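6-phosphogluconolactonase (Leishmania braziliensis, PDB 3CSS) probably hydrolyses 6-phosphogluconolactone to 6-phosphogluconate, the second step of the oxidative pentose phosphate pathway. Local coordinates at residues A28-R32 against V33-V37; E54-H57 against E58-A62; N87-M90 against A91-L95; D132-V135 against K136-C140. All coordinates share one frame; numbering follows the deposited sequence. Where two conformers were deposited one is given.

All four contacts are local, each within one continuous piece of chain. Interaction 1 lies at the surface, where helix 14-30 runs out into the loop before strand 39-43, and depends on an arginine side chain that bonds two backbone carbonyls. Interactions 2, 3 and 4 are partly buried and each has its own ladder of helical backbone bonds, but their side-chain chemistry differs: a histidine-carboxylate bond with a water in interaction 2, a threonine hydroxyl over a phenylalanine ring in interaction 3, and a leucine on a tyrosine face in interaction 4. Interactions 2 and 3 touch, with His57 CB 3.3 Å from Ala94 O; interactions 1 and 4 touch none of the others.

Interaction 1 of 4, residues A28-R32 against V33-V37; sequences AIDAR and VDKSV
Arg32 reaches forward along the chain to Val37, and its NH1 donates to Val37 O at 3.1 Å in a nearly straight bond (169° at the hydrogen). The acceptor lies close to the guanidinium plane, whereas the donor stands well above the carbonyl plane of Val37. A second N-H of the same group points back: Arg32 NE gives a bond of 3.0 Å to Ile29 O, here in the carbonyl plane and on a lone pair. With two carbonyls met at its edge, the guanidinium is fixed in rotation. The bend at chi3 (-63°) turns the group out of line with the rest of its chain, which lets one side chain serve both carbonyls.

Lys35 was modelled in two conformers. In the one given, its CD lies over one guanidinium face, 3.7 Å from Arg32 NH2, and the two side chains cross obliquely. Beyond that point this copy of the lysine folds back toward the helix end, but the position of NZ near Asp30 is uncertain.

Further out, Asp34 shapes the loop itself. Its OD2 accepts from Ser36 N at 3.1 Å and from Ser36 OG at 2.7 Å, both donors coming from the same face of the carboxylate. Residues 34-37 form a type I beta turn, closed by a weak backbone bond from Val37 N to Asp34 O. Ile29 and Arg32 also pack on Val39 of strand 39-43. The arrangement is that of a helix-to-strand connection, with an Asx turn at Asp34 and an arginine bridging the last helical turn and the loop that follows.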
loop_
_atom_site.group_PDB
_atom_site.type_symbol
_atom_site.label_atom_id
_atom_site.label_comp_id
_atom_site.label_asym_id
_atom_site.label_seq_id
_atom_site.Cartn_x
_atom_site.Cartn_y
_atom_site.Cartn_z
ATOM N N ALA A 28 16.184 5.531 1.456
ATOM C CA ALA A 28 15.543 5.932 2.713
ATOM C C ALA A 28 16.244 5.319 3.933
ATOM O O ALA A 28 16.403 5.985 4.965
ATOM C CB ALA A 28 14.059 5.568 2.696
ATOM N N ILE A 29 16.679 4.064 3.804
ATOM C CA ILE A 29 17.408 3.378 4.874
ATOM C C ILE A 29 18.783 4.011 5.105
ATOM O O ILE A 29 19.165 4.240 6.244
ATOM C CB ILE A 29 17.600 1.868 4.586
ATOM C CG1 ILE A 29 16.250 1.141 4.623
ATOM C CG2 ILE A 29 18.575 1.242 5.606
ATOM C CD1 ILE A 29 16.290 -0.268 4.069
ATOM N N ASP A 30 19.517 4.283 4.026
ATOM C CA ASP A 30 20.841 4.896 4.135
ATOM C C ASP A 30 20.772 6.365 4.565
ATOM O O ASP A 30 21.711 6.867 5.185
ATOM C CB ASP A 30 21.619 4.778 2.820
ATOM C CG ASP A 30 23.118 4.997 3.009
ATOM O OD1 ASP A 30 23.796 4.079 3.525
ATOM O OD2 ASP A 30 23.615 6.086 2.647
ATOM N N ALA A 31 19.668 7.041 4.252
ATOM C CA ALA A 31 19.509 8.461 4.580
ATOM C C ALA A 31 19.089 8.734 6.028
ATOM O O ALA A 31 19.021 9.897 6.434
ATOM C CB ALA A 31 18.521 9.120 3.625
ATOM N N ARG A 32 18.806 7.692 6.809
ATOM C CA ARG A 32 18.442 7.882 8.219
ATOM C C ARG A 32 19.557 8.609 8.963
ATOM O O ARG A 32 20.722 8.224 8.853
ATOM C CB ARG A 32 18.209 6.542 8.919
ATOM C CG ARG A 32 16.938 5.794 8.519
ATOM C CD ARG A 32 16.869 4.466 9.270
ATOM N NE ARG A 32 17.981 3.588 8.908
ATOM C CZ ARG A 32 18.351 2.489 9.563
ATOM N NH1 ARG A 32 17.710 2.082 10.656
ATOM N NH2 ARG A 32 19.382 1.787 9.110
ATOM N N VAL A 33 19.198 9.650 9.714
ATOM C CA VAL A 33 20.146 10.301 10.624
ATOM C C VAL A 33 20.394 9.374 11.820
ATOM O O VAL A 33 21.542 9.047 12.135
ATOM C CB VAL A 33 19.628 11.682 11.113
ATOM C CG1 VAL A 33 20.589 12.290 12.133
ATOM C CG2 VAL A 33 19.421 12.631 9.931
ATOM N N ASP A 34 19.307 8.945 12.463
ATOM C CA ASP A 34 19.357 8.010 13.590
ATOM C C ASP A 34 19.219 6.580 13.073
ATOM O O ASP A 34 18.122 6.143 12.715
ATOM C CB ASP A 34 18.233 8.322 14.587
ATOM C CG ASP A 34 18.370 7.557 15.903
ATOM O OD1 ASP A 34 17.559 7.816 16.819
ATOM O OD2 ASP A 34 19.277 6.706 16.027
ATOM N N LYS A 35 20.337 5.856 13.073
ATOM C CA LYS A 35 20.395 4.495 12.536
ATOM C C LYS A 35 19.790 3.452 13.478
ATOM O O LYS A 35 19.724 2.268 13.135
ATOM C CB LYS A 35 21.844 4.112 12.199
ATOM C CG LYS A 35 22.435 4.893 11.034
ATOM C CD LYS A 35 21.593 4.725 9.783
ATOM C CE LYS A 35 22.132 5.538 8.617
ATOM N NZ LYS A 35 23.160 4.803 7.835
ATOM N N SER A 36 19.344 3.888 14.657
ATOM C CA SER A 36 18.717 2.992 15.636
ATOM C C SER A 36 17.183 2.976 15.555
ATOM O O SER A 36 16.542 2.258 16.331
ATOM C CB SER A 36 19.136 3.382 17.057
ATOM O OG SER A 36 18.526 4.599 17.448
ATOM N N VAL A 37 16.610 3.769 14.642
ATOM C CA VAL A 37 15.160 3.820 14.429
ATOM C C VAL A 37 14.872 3.330 13.017
ATOM O O VAL A 37 15.523 3.770 12.069
ATOM C CB VAL A 37 14.562 5.242 14.598
ATOM C CG1 VAL A 37 14.997 5.845 15.911
ATOM C CG2 VAL A 37 14.949 6.161 13.436
#

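Interaction 2 of 4, residues E54-H57 against E58-A62; sequences EELH and EKDLA
A histidine-carboxylate hydrogen bond marks the end of helix 50-59, where His57 ND1 donates to the next residue at Glu58 OE2 over 2.9 Å, with 158° at the hydrogen. The oxygen lies near the plane of the imidazole, at its edge, but the nitrogen approaches from above the carboxylate plane; ring and carboxylate are turned 34° against each other. Glu58 reaches this place by bending at chi2 (-50°), which folds the acid back beside its own helix. One water holds the same oxygen from another direction, donating to Glu58 OE2 at 2.6 Å and to Glu54 O at 3.0 Å. Glu54 O also receives the backbone N-H of Glu58, so main chain and water share this carbonyl.

The helical ladder continues with Lys59 N to Glu55 O and Asp60 N to Leu56 O, and Asp60 then leaves helical geometry at the junction with helix 61-65. Across that break Leu61 sets CD2 over one imidazole face, offset toward the rim, 4.1 Å from His57 NE2. Asp98 accepts from this nitrogen, so both ring nitrogens have carboxylate partners, an arrangement that would probably favour a charged imidazolium.

On another side of the helix, Leu56 CD2 meets Asp60 OD2 at 3.3 Å. Arg22 of helix 14-30 makes a salt bridge to that carboxylate oxygen, tying the junction to the neighbouring helix.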
loop_
_atom_site.group_PDB
_atom_site.type_symbol
_atom_site.label_atom_id
_atom_site.label_comp_id
_atom_site.label_asym_id
_atom_site.label_seq_id
_atom_site.Cartn_x
_atom_site.Cartn_y
_atom_site.Cartn_z
ATOM N N GLU A 54 11.222 -10.446 -3.392
ATOM C CA GLU A 54 12.205 -11.491 -3.642
ATOM C C GLU A 54 13.605 -10.896 -3.766
ATOM O O GLU A 54 14.584 -11.448 -3.244
ATOM C CB GLU A 54 11.812 -12.285 -4.895
ATOM C CG GLU A 54 10.547 -13.111 -4.696
ATOM C CD GLU A 54 10.126 -13.860 -5.924
ATOM O OE1 GLU A 54 10.783 -13.698 -6.970
ATOM O OE2 GLU A 54 9.148 -14.621 -5.830
ATOM N N GLU A 55 13.699 -9.767 -4.457
ATOM C CA GLU A 55 14.986 -9.102 -4.643
ATOM C C GLU A 55 15.524 -8.568 -3.314
ATOM O O GLU A 55 16.702 -8.725 -3.016
ATOM C CB GLU A 55 14.893 -7.984 -5.671
ATOM C CG GLU A 55 16.242 -7.372 -6.007
ATOM C CD GLU A 55 16.218 -6.648 -7.309
ATOM O OE1 GLU A 55 15.148 -6.660 -7.964
ATOM O OE2 GLU A 55 17.265 -6.078 -7.682
ATOM N N LEU A 56 14.668 -7.942 -2.507
ATOM C CA LEU A 56 15.072 -7.545 -1.151
ATOM C C LEU A 56 15.561 -8.742 -0.325
ATOM O O LEU A 56 16.546 -8.653 0.427
ATOM C CB LEU A 56 13.907 -6.882 -0.423
ATOM C CG LEU A 56 13.471 -5.518 -0.961
ATOM C CD1 LEU A 56 12.129 -5.111 -0.303
ATOM C CD2 LEU A 56 14.554 -4.434 -0.742
ATOM N N HIS A 57 14.881 -9.872 -0.461
ATOM C CA HIS A 57 15.287 -11.077 0.271
ATOM C C HIS A 57 16.694 -11.565 -0.121
ATOM O O HIS A 57 17.482 -11.992 0.740
ATOM C CB HIS A 57 14.284 -12.198 0.066
ATOM C CG HIS A 57 14.588 -13.416 0.878
ATOM N ND1 HIS A 57 15.448 -14.395 0.437
ATOM C CD2 HIS A 57 14.186 -13.791 2.114
ATOM C CE1 HIS A 57 15.537 -15.342 1.359
ATOM N NE2 HIS A 57 14.774 -14.999 2.385
ATOM N N GLU A 58 16.992 -11.507 -1.418
ATOM C CA GLU A 58 18.272 -11.977 -1.925
ATOM C C GLU A 58 19.424 -11.020 -1.661
ATOM O O GLU A 58 20.540 -11.469 -1.406
ATOM C CB GLU A 58 18.164 -12.260 -3.421
ATOM C CG GLU A 58 17.199 -13.377 -3.740
ATOM C CD GLU A 58 17.472 -14.624 -2.894
ATOM O OE1 GLU A 58 18.616 -15.142 -2.974
ATOM O OE2 GLU A 58 16.554 -15.070 -2.154
ATOM N N LYS A 59 19.156 -9.717 -1.703
ATOM C CA LYS A 59 20.217 -8.708 -1.700
ATOM C C LYS A 59 20.388 -7.961 -0.375
ATOM O O LYS A 59 21.501 -7.553 -0.037
ATOM C CB LYS A 59 19.972 -7.682 -2.807
ATOM C CG LYS A 59 19.850 -8.244 -4.225
ATOM C CD LYS A 59 21.107 -8.957 -4.681
ATOM C CE LYS A 59 21.024 -9.354 -6.150
ATOM N NZ LYS A 59 22.120 -10.273 -6.556
ATOM N N ASP A 60 19.300 -7.764 0.369
ATOM C CA ASP A 60 19.300 -6.825 1.489
ATOM C C ASP A 60 18.882 -7.442 2.818
ATOM O O ASP A 60 18.539 -6.713 3.767
ATOM C CB ASP A 60 18.361 -5.669 1.155
ATOM C CG ASP A 60 18.674 -5.038 -0.186
ATOM O OD1 ASP A 60 19.833 -4.627 -0.410
ATOM O OD2 ASP A 60 17.758 -4.949 -1.025
ATOM N N LEU A 61 18.937 -8.772 2.900
ATOM C CA LEU A 61 18.397 -9.479 4.055
ATOM C C LEU A 61 19.130 -9.100 5.339
ATOM O O LEU A 61 18.517 -9.026 6.404
ATOM C CB LEU A 61 18.437 -11.000 3.840
ATOM C CG LEU A 61 17.684 -11.839 4.876
ATOM C CD1 LEU A 61 16.206 -11.413 4.975
ATOM C CD2 LEU A 61 17.809 -13.328 4.564
ATOM N N ALA A 62 20.431 -8.835 5.223
ATOM C CA ALA A 62 21.262 -8.442 6.363
ATOM C C ALA A 62 20.770 -7.160 7.042
ATOM O O ALA A 62 20.666 -7.102 8.266
ATOM C CB ALA A 62 22.722 -8.288 5.919
HETATM O O HOH W 1 14.128 -14.394 -2.965
#

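Interaction 3 of 4, residues N87-M90 against A91-L95; sequences NFSM and ATKAL
Phe88 and Thr92 are joined by one rung of the i to i+4 ladder of helix 87-96, which runs regularly from Ala91 N to Asn87 O through to Ala94 N to Met90 O and then widens into a pi-type turn at 92-95. Phe88 O is gripped twice: Thr92 N and Thr92 OG1 each donate at 2.8 Å, from opposite faces of the carbonyl plane. The threonine torsion (chi1 -66°) holds OG1 beside its own backbone N, which brings the hydroxyl back over the preceding turn. There the oxygen also stands above the centre of the Phe88 ring, 3.3 Å from its plane, with Phe88 CE2 the nearest ring atom at 3.4 Å.

Elsewhere Lys93 runs extended alongside Ser89, its CE 3.6 Å from Ser89 OG, while Met90 bends so that SD lies 3.5 Å from Ala91 N.

Glu76 of strand 69-77 takes the backbone N-H of Asn87 on OE1 and that of Phe88 on OE2, at the start of the helix. Phe88 packs on Leu73 and Leu95 on Phe71, both in strand 69-77, while Met90 and Ala94 meet Tyr53 of helix 50-59.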
loop_
_atom_site.group_PDB
_atom_site.type_symbol
_atom_site.label_atom_id
_atom_site.label_comp_id
_atom_site.label_asym_id
_atom_site.label_seq_id
_atom_site.Cartn_x
_atom_site.Cartn_y
_atom_site.Cartn_z
ATOM N N ASN A 87 -2.184 -11.174 1.188
ATOM C CA ASN A 87 -0.951 -10.420 0.933
ATOM C C ASN A 87 0.151 -10.870 1.897
ATOM O O ASN A 87 1.319 -10.906 1.529
ATOM C CB ASN A 87 -1.170 -8.903 1.015
ATOM C CG ASN A 87 -2.089 -8.374 -0.078
ATOM O OD1 ASN A 87 -2.163 -8.942 -1.173
ATOM N ND2 ASN A 87 -2.749 -7.258 0.198
ATOM N N PHE A 88 -0.241 -11.238 3.110
ATOM C CA PHE A 88 0.705 -11.741 4.092
ATOM C C PHE A 88 1.414 -13.001 3.608
ATOM O O PHE A 88 2.622 -13.131 3.739
ATOM C CB PHE A 88 0.005 -12.008 5.411
ATOM C CG PHE A 88 0.932 -12.475 6.484
ATOM C CD1 PHE A 88 1.726 -11.564 7.169
ATOM C CD2 PHE A 88 1.047 -13.820 6.774
ATOM C CE1 PHE A 88 2.600 -12.003 8.182
ATOM C CE2 PHE A 88 1.926 -14.271 7.771
ATOM C CZ PHE A 88 2.703 -13.346 8.470
ATOM N N SER A 89 0.657 -13.925 3.043
ATOM C CA SER A 89 1.236 -15.141 2.485
ATOM C C SER A 89 2.262 -14.797 1.411
ATOM O O SER A 89 3.403 -15.267 1.439
ATOM C CB SER A 89 0.152 -16.019 1.873
ATOM O OG SER A 89 0.733 -17.160 1.264
ATOM N N MET A 90 1.838 -13.982 0.452
ATOM C CA MET A 90 2.715 -13.588 -0.632
ATOM C C MET A 90 3.997 -12.938 -0.102
ATOM O O MET A 90 5.092 -13.298 -0.516
ATOM C CB MET A 90 1.982 -12.649 -1.592
ATOM C CG MET A 90 2.822 -12.214 -2.776
ATOM S SD MET A 90 3.817 -10.747 -2.448
ATOM C CE MET A 90 2.547 -9.503 -2.227
ATOM N N ALA A 91 3.858 -11.979 0.814
ATOM C CA ALA A 91 5.010 -11.257 1.376
ATOM C C ALA A 91 5.939 -12.161 2.188
ATOM O O ALA A 91 7.157 -11.994 2.177
ATOM C CB ALA A 91 4.514 -10.119 2.266
ATOM N N THR A 92 5.338 -13.113 2.900
ATOM C CA THR A 92 6.076 -14.070 3.723
ATOM C C THR A 92 6.912 -15.002 2.855
ATOM O O THR A 92 8.104 -15.184 3.116
ATOM C CB THR A 92 5.115 -14.851 4.663
ATOM O OG1 THR A 92 4.556 -13.947 5.619
ATOM C CG2 THR A 92 5.856 -15.952 5.407
ATOM N N LYS A 93 6.300 -15.591 1.830
ATOM C CA LYS A 93 7.012 -16.492 0.923
ATOM C C LYS A 93 8.156 -15.775 0.228
ATOM O O LYS A 93 9.257 -16.330 0.076
ATOM C CB LYS A 93 6.071 -17.098 -0.118
ATOM C CG LYS A 93 5.080 -18.091 0.453
ATOM C CD LYS A 93 4.290 -18.758 -0.656
ATOM C CE LYS A 93 3.113 -19.565 -0.100
ATOM N NZ LYS A 93 2.744 -20.689 -1.010
ATOM N N ALA A 94 7.897 -14.534 -0.180
ATOM C CA ALA A 94 8.887 -13.761 -0.906
ATOM C C ALA A 94 9.990 -13.236 0.005
ATOM O O ALA A 94 11.137 -13.137 -0.434
ATOM C CB ALA A 94 8.231 -12.606 -1.690
ATOM N N LEU A 95 9.664 -12.912 1.263
ATOM C CA LEU A 95 10.586 -12.117 2.076
ATOM C C LEU A 95 10.477 -12.275 3.596
ATOM O O LEU A 95 11.490 -12.489 4.272
ATOM C CB LEU A 95 10.428 -10.634 1.695
ATOM C CG LEU A 95 11.108 -9.595 2.593
ATOM C CD1 LEU A 95 12.640 -9.717 2.499
ATOM C CD2 LEU A 95 10.663 -8.189 2.269
#

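Interaction 4 of 4, residues D132-V135 against K136-C140. Unlike the reference sequence in segment 132-135: Val135 (reference Ala).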
loop_
_atom_site.group_PDB
_atom_site.type_symbol
_atom_site.label_atom_id
_atom_site.label_comp_id
_atom_site.label_asym_id
_atom_site.label_seq_id
_atom_site.Cartn_x
_atom_site.Cartn_y
_atom_site.Cartn_z
ATOM N N ASP A 132 -8.895 -3.126 15.391
ATOM C CA ASP A 132 -7.788 -3.769 16.098
ATOM C C ASP A 132 -6.435 -3.426 15.451
ATOM O O ASP A 132 -5.435 -3.213 16.152
ATOM C CB ASP A 132 -7.987 -5.290 16.149
ATOM C CG ASP A 132 -8.988 -5.732 17.228
ATOM O OD1 ASP A 132 -9.469 -4.890 18.040
ATOM O OD2 ASP A 132 -9.286 -6.953 17.273
ATOM N N TYR A 133 -6.409 -3.375 14.124
ATOM C CA TYR A 133 -5.178 -3.060 13.404
ATOM C C TYR A 133 -4.790 -1.594 13.623
ATOM O O TYR A 133 -3.633 -1.277 13.834
ATOM C CB TYR A 133 -5.342 -3.390 11.909
ATOM C CG TYR A 133 -4.113 -3.218 11.054
ATOM C CD1 TYR A 133 -2.839 -3.542 11.519
ATOM C CD2 TYR A 133 -4.231 -2.777 9.744
ATOM C CE1 TYR A 133 -1.717 -3.381 10.715
ATOM C CE2 TYR A 133 -3.121 -2.655 8.923
ATOM C CZ TYR A 133 -1.868 -2.939 9.410
ATOM O OH TYR A 133 -0.783 -2.770 8.569
ATOM N N GLU A 134 -5.775 -0.703 13.591
ATOM C CA GLU A 134 -5.548 0.713 13.885
ATOM C C GLU A 134 -4.929 0.945 15.270
ATOM O O GLU A 134 -3.992 1.718 15.422
ATOM C CB GLU A 134 -6.854 1.488 13.755
ATOM C CG GLU A 134 -6.752 2.905 14.240
ATOM C CD GLU A 134 -7.920 3.767 13.806
ATOM O OE1 GLU A 134 -8.389 3.627 12.656
ATOM O OE2 GLU A 134 -8.375 4.576 14.649
ATOM N N VAL A 135 -5.481 0.278 16.276
ATOM C CA VAL A 135 -4.931 0.317 17.632
ATOM C C VAL A 135 -3.461 -0.108 17.630
ATOM O O VAL A 135 -2.602 0.556 18.237
ATOM C CB VAL A 135 -5.749 -0.588 18.586
ATOM C CG1 VAL A 135 -5.042 -0.712 19.927
ATOM C CG2 VAL A 135 -7.168 -0.038 18.767
ATOM N N LYS A 136 -3.173 -1.201 16.925
ATOM C CA LYS A 136 -1.811 -1.713 16.840
ATOM C C LYS A 136 -0.881 -0.698 16.175
ATOM O O LYS A 136 0.221 -0.461 16.658
ATOM C CB LYS A 136 -1.784 -3.055 16.095
ATOM C CG LYS A 136 -0.805 -4.021 16.627
ATOM C CD LYS A 136 -0.735 -5.283 15.799
ATOM C CE LYS A 136 -1.645 -6.380 16.314
ATOM N NZ LYS A 136 -1.303 -7.670 15.671
ATOM N N LEU A 137 -1.333 -0.090 15.074
ATOM C CA LEU A 137 -0.520 0.894 14.349
ATOM C C LEU A 137 -0.234 2.122 15.228
ATOM O O LEU A 137 0.894 2.595 15.305
ATOM C CB LEU A 137 -1.205 1.313 13.039
ATOM C CG LEU A 137 -1.307 0.226 11.950
ATOM C CD1 LEU A 137 -2.132 0.751 10.759
ATOM C CD2 LEU A 137 0.103 -0.298 11.496
ATOM N N LEU A 138 -1.263 2.603 15.912
ATOM C CA LEU A 138 -1.132 3.802 16.740
ATOM C C LEU A 138 -0.216 3.547 17.942
ATOM O O LEU A 138 0.388 4.480 18.474
ATOM C CB LEU A 138 -2.502 4.280 17.186
ATOM C CG LEU A 138 -3.387 4.907 16.108
ATOM C CD1 LEU A 138 -4.813 5.060 16.611
ATOM C CD2 LEU A 138 -2.841 6.244 15.632
ATOM N N ASN A 139 -0.117 2.284 18.352
ATOM C CA ASN A 139 0.727 1.876 19.491
ATOM C C ASN A 139 2.181 1.583 19.105
ATOM O O ASN A 139 3.079 1.740 19.927
ATOM C CB ASN A 139 0.143 0.613 20.130
ATOM C CG ASN A 139 -1.033 0.896 21.058
ATOM O OD1 ASN A 139 -1.306 2.042 21.443
ATOM N ND2 ASN A 139 -1.704 -0.178 21.479
ATOM N N CYS A 140 2.414 1.149 17.865
ATOM C CA CYS A 140 3.725 0.601 17.461
ATOM C C CYS A 140 4.521 1.452 16.482
ATOM O O CYS A 140 5.725 1.233 16.338
ATOM C CB CYS A 140 3.548 -0.780 16.829
ATOM S SG CYS A 140 2.819 -1.983 17.941
#
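Tyr133 O accepts from Leu137 N at 2.9 Å, and Glu134 O from Leu138 N at the same distance. Lys136 N to Asp132 O, at 3.1 Å, belongs to the same ladder. Toward the end of helix 123-140 the pattern slackens: Asn139 N to Val135 O is a weak bond, bent to 134°, and the bonds made by Cys140 N are weak as well.

Leu137 sits over one face of the Tyr133 ring. Leu137 CD1 lies 4.0 Å from the ring centroid and only 12° off the ring normal, a CH-pi contact, while the other branch touches the rim, with Leu137 CD2 3.7 Å from Tyr133 CE1. The tyrosine leaves the backbone with CG beside its carbonyl carbon (chi1 -175°), so that the ring stands out from the helix and leans toward the following turn, where the leucine lies over it. Its hydroxyl is bonded to Leu73 O.

Glu134 and Leu138 run side by side, with Glu134 CG 3.7 Å from Leu138 CD1. The acid continues past the leucine, and its OE1 accepts from the backbone N-H groups of Val185 and Val186. Val135, which differs from the reference sequence, brings CG1 to 3.7 Å from Asn139 ND2.

Tyr133 and Leu137 both rest on Ile72 of strand 69-77 and Val186 of strand 186-189. They are part of the apolar side of a helix packed against the sheet, as in the alpha/beta fold of this isomerase and lactonase family.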